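Local coordinates for MP-4 (Mucuna pruriens, PDB 5DSS), which probably inhibits proteases as a Kunitz-type seed protein and contributes indirectly to snake venom neutralization by eliciting cross-reactive antibodies, at residues A[86-91]-A[110-115]. Residues are numbered along the deposited sequence; the frame is centred on the assembly and turned at random.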
ATOM      1  N   GLU A  86      -5.485  -9.725   7.871  1.00 21.42           N
ATOM      2  CA  GLU A  86      -4.938 -10.534   8.965  1.00 23.76           C
ATOM      3  C   GLU A  86      -3.423 -10.356   9.186  1.00 25.11           C
ATOM      4  O   GLU A  86      -2.651 -10.683   8.349  1.00 24.78           O
ATOM      5  CB  GLU A  86      -5.277 -12.010   8.761  1.00 23.59           C
ATOM      6  CG  GLU A  86      -5.439 -12.781  10.043  1.00 24.47           C
ATOM      7  CD  GLU A  86      -5.360 -14.253   9.836  1.00 26.11           C
ATOM      8  OE1 GLU A  86      -5.557 -14.640   8.693  1.00 26.58           O
ATOM      9  OE2 GLU A  86      -5.119 -14.986  10.808  1.00 25.70           O
ATOM     10  N   LYS A  87      -2.997  -9.898  10.339  1.00 25.96           N
ATOM     11  CA  LYS A  87      -1.574  -9.699  10.674  1.00 28.09           C
ATOM     12  C   LYS A  87      -0.835 -11.007  10.958  1.00 28.74           C
ATOM     13  O   LYS A  87      -1.453 -11.960  11.434  1.00 31.03           O
ATOM     14  CB  LYS A  87      -1.448  -8.730  11.860  1.00 27.17           C
ATOM     15  CG  LYS A  87      -2.270  -9.118  13.081  1.00 27.40           C
ATOM     16  CD  LYS A  87      -1.804  -8.378  14.325  1.00 26.63           C
ATOM     17  CE  LYS A  87      -2.418  -8.940  15.600  1.00 25.64           C
ATOM     18  NZ  LYS A  87      -1.825  -8.252  16.789  1.00 24.36           N
ATOM     19  N   PRO A  88       0.473 -11.116  10.657  1.00 29.31           N
ATOM     20  CA  PRO A  88       1.250 -12.304  11.111  1.00 31.19           C
ATOM     21  C   PRO A  88       1.136 -12.069  12.584  1.00 31.30           C
ATOM     22  O   PRO A  88       1.265 -10.910  13.026  1.00 33.45           O
ATOM     23  CB  PRO A  88       2.666 -12.018  10.623  1.00 31.49           C
ATOM     24  CG  PRO A  88       2.485 -11.100   9.453  1.00 31.19           C
ATOM     25  CD  PRO A  88       1.250 -10.275   9.717  1.00 30.18           C
ATOM     26  N   ASN A  89       0.917 -13.117  13.365  1.00 28.94           N
ATOM     27  CA  ASN A  89       0.396 -12.932  14.714  1.00 28.09           C
ATOM     28  C   ASN A  89       1.238 -12.000  15.590  1.00 28.85           C
ATOM     29  O   ASN A  89       0.736 -11.430  16.573  1.00 29.27           O
ATOM     30  CB  ASN A  89       0.116 -14.282  15.389  1.00 24.62           C
ATOM     31  CG  ASN A  89      -1.072 -14.995  14.764  1.00 22.60           C
ATOM     32  OD1 ASN A  89      -1.333 -14.846  13.564  1.00 21.28           O
ATOM     33  ND2 ASN A  89      -1.807 -15.763  15.570  1.00 18.87           N
ATOM     34  N   CYS A  90       2.492 -11.812  15.201  1.00 30.75           N
ATOM     35  CA  CYS A  90       3.472 -11.200  16.099  1.00 32.78           C
ATOM     36  C   CYS A  90       3.966  -9.799  15.922  1.00 29.70           C
ATOM     37  O   CYS A  90       4.620  -9.251  16.806  1.00 27.98           O
ATOM     38  CB  CYS A  90       4.660 -12.146  16.259  1.00 37.02           C
ATOM     39  SG  CYS A  90       6.188 -11.236  16.463  1.00 45.77           S
ATOM     40  N   ALA A  91       3.643  -9.220  14.790  1.00 28.31           N
ATOM     41  CA  ALA A  91       3.787  -7.804  14.673  1.00 27.13           C
ATOM     42  C   ALA A  91       2.546  -7.271  15.389  1.00 24.70           C
ATOM     43  O   ALA A  91       1.536  -7.967  15.512  1.00 23.64           O
ATOM     44  CB  ALA A  91       3.833  -7.411  13.210  1.00 28.85           C
ATOM     45  N   VAL A 110       7.787  -0.007   3.353  1.00 29.43           N
ATOM     46  CA  VAL A 110       6.415  -0.378   3.721  1.00 28.27           C
ATOM     47  C   VAL A 110       6.427  -1.228   5.000  1.00 26.79           C
ATOM     48  O   VAL A 110       6.972  -2.341   5.028  1.00 26.61           O
ATOM     49  CB  VAL A 110       5.746  -1.190   2.582  1.00 28.78           C
ATOM     50  CG1 VAL A 110       6.343  -2.604   2.495  1.00 28.70           C
ATOM     51  CG2 VAL A 110       4.239  -1.226   2.755  1.00 26.55           C
ATOM     52  N   GLY A 111       5.836  -0.722   6.066  1.00 24.76           N
ATOM     53  CA  GLY A 111       5.929  -1.445   7.307  1.00 24.87           C
ATOM     54  C   GLY A 111       4.656  -1.743   8.049  1.00 24.15           C
ATOM     55  O   GLY A 111       3.896  -0.831   8.318  1.00 24.53           O
ATOM     56  N   ILE A 112       4.448  -3.018   8.388  1.00 23.39           N
ATOM     57  CA  ILE A 112       3.371  -3.445   9.276  1.00 24.13           C
ATOM     58  C   ILE A 112       4.046  -3.645  10.636  1.00 27.01           C
ATOM     59  O   ILE A 112       5.253  -3.874  10.689  1.00 28.18           O
ATOM     60  CB  ILE A 112       2.643  -4.742   8.770  1.00 22.72           C
ATOM     61  CG1 ILE A 112       3.278  -6.043   9.312  1.00 22.28           C
ATOM     62  CG2 ILE A 112       2.566  -4.788   7.251  1.00 20.88           C
ATOM     63  CD1 ILE A 112       2.552  -6.678  10.493  1.00 20.76           C
ATOM     64  N   GLY A 113       3.284  -3.556  11.727  1.00 28.64           N
ATOM     65  CA  GLY A 113       3.843  -3.679  13.075  1.00 29.13           C
ATOM     66  C   GLY A 113       4.141  -2.313  13.665  1.00 31.49           C
ATOM     67  O   GLY A 113       4.446  -1.354  12.926  1.00 30.32           O
ATOM     68  N   GLY A 114       4.070  -2.277  15.003  1.00 32.75           N
ATOM     69  CA  GLY A 114       4.243  -1.076  15.825  1.00 33.70           C
ATOM     70  C   GLY A 114       5.571  -0.632  16.380  1.00 32.84           C
ATOM     71  O   GLY A 114       5.700   0.450  16.944  1.00 32.24           O
ATOM     72  N   SER A 115       6.599  -1.483  16.413  1.00 32.21           N
ATOM     73  CA  SER A 115       7.979  -1.177  16.935  1.00 31.02           C
ATOM     74  C   SER A 115       8.611  -1.820  15.666  1.00 33.35           C
ATOM     75  O   SER A 115       7.936  -2.182  14.691  1.00 34.33           O
ATOM     76  CB  SER A 115       8.326  -2.070  18.126  1.00 28.15           C
ATOM     77  OG  SER A 115       7.230  -2.307  18.999  1.00 25.41           O
TER
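Ile-112 is turned about its first torsion (chi1 90°) so that CG2 stands anti to the carbonyl carbon while CG1 heads for Pro-88 and Ala-91; a second torsion of 100° then carries CD1 to the Pro-88 ring. In the beta-trefoil expected of this Kunitz-type family, the contact joins the chain leaving strand 109-111 to the loop that precedes strand 97-99. The loop doubles back at 88-91 in a type I beta turn, whose closing bond from Ala-91 N to Pro-88 O is weak at 3.4 Å, and this bend presents both apolar groups to the same isoleucine. The terminal CD1 of Ile-112 meets the CD corner of the Pro-88 ring at 3.9 Å. Ala-91 CB lies beside the same side chain, 4.2 Å from Ile-112 CG1; its modelled approach to CD1 is implausibly short and therefore doubtful. Leu-37 adjoins both Pro-88 and Ile-112, while Val-49 and Trp-96 add to the apolar surroundings of the isoleucine. A disulfide from Cys-90, within the turn, links it to Cys-45. Beyond Ile-112 the backbone takes a positive phi of 96° at Gly-113, and with no side chain there, Ala-91 CB packs directly on Gly-113 CA at 3.7 Å.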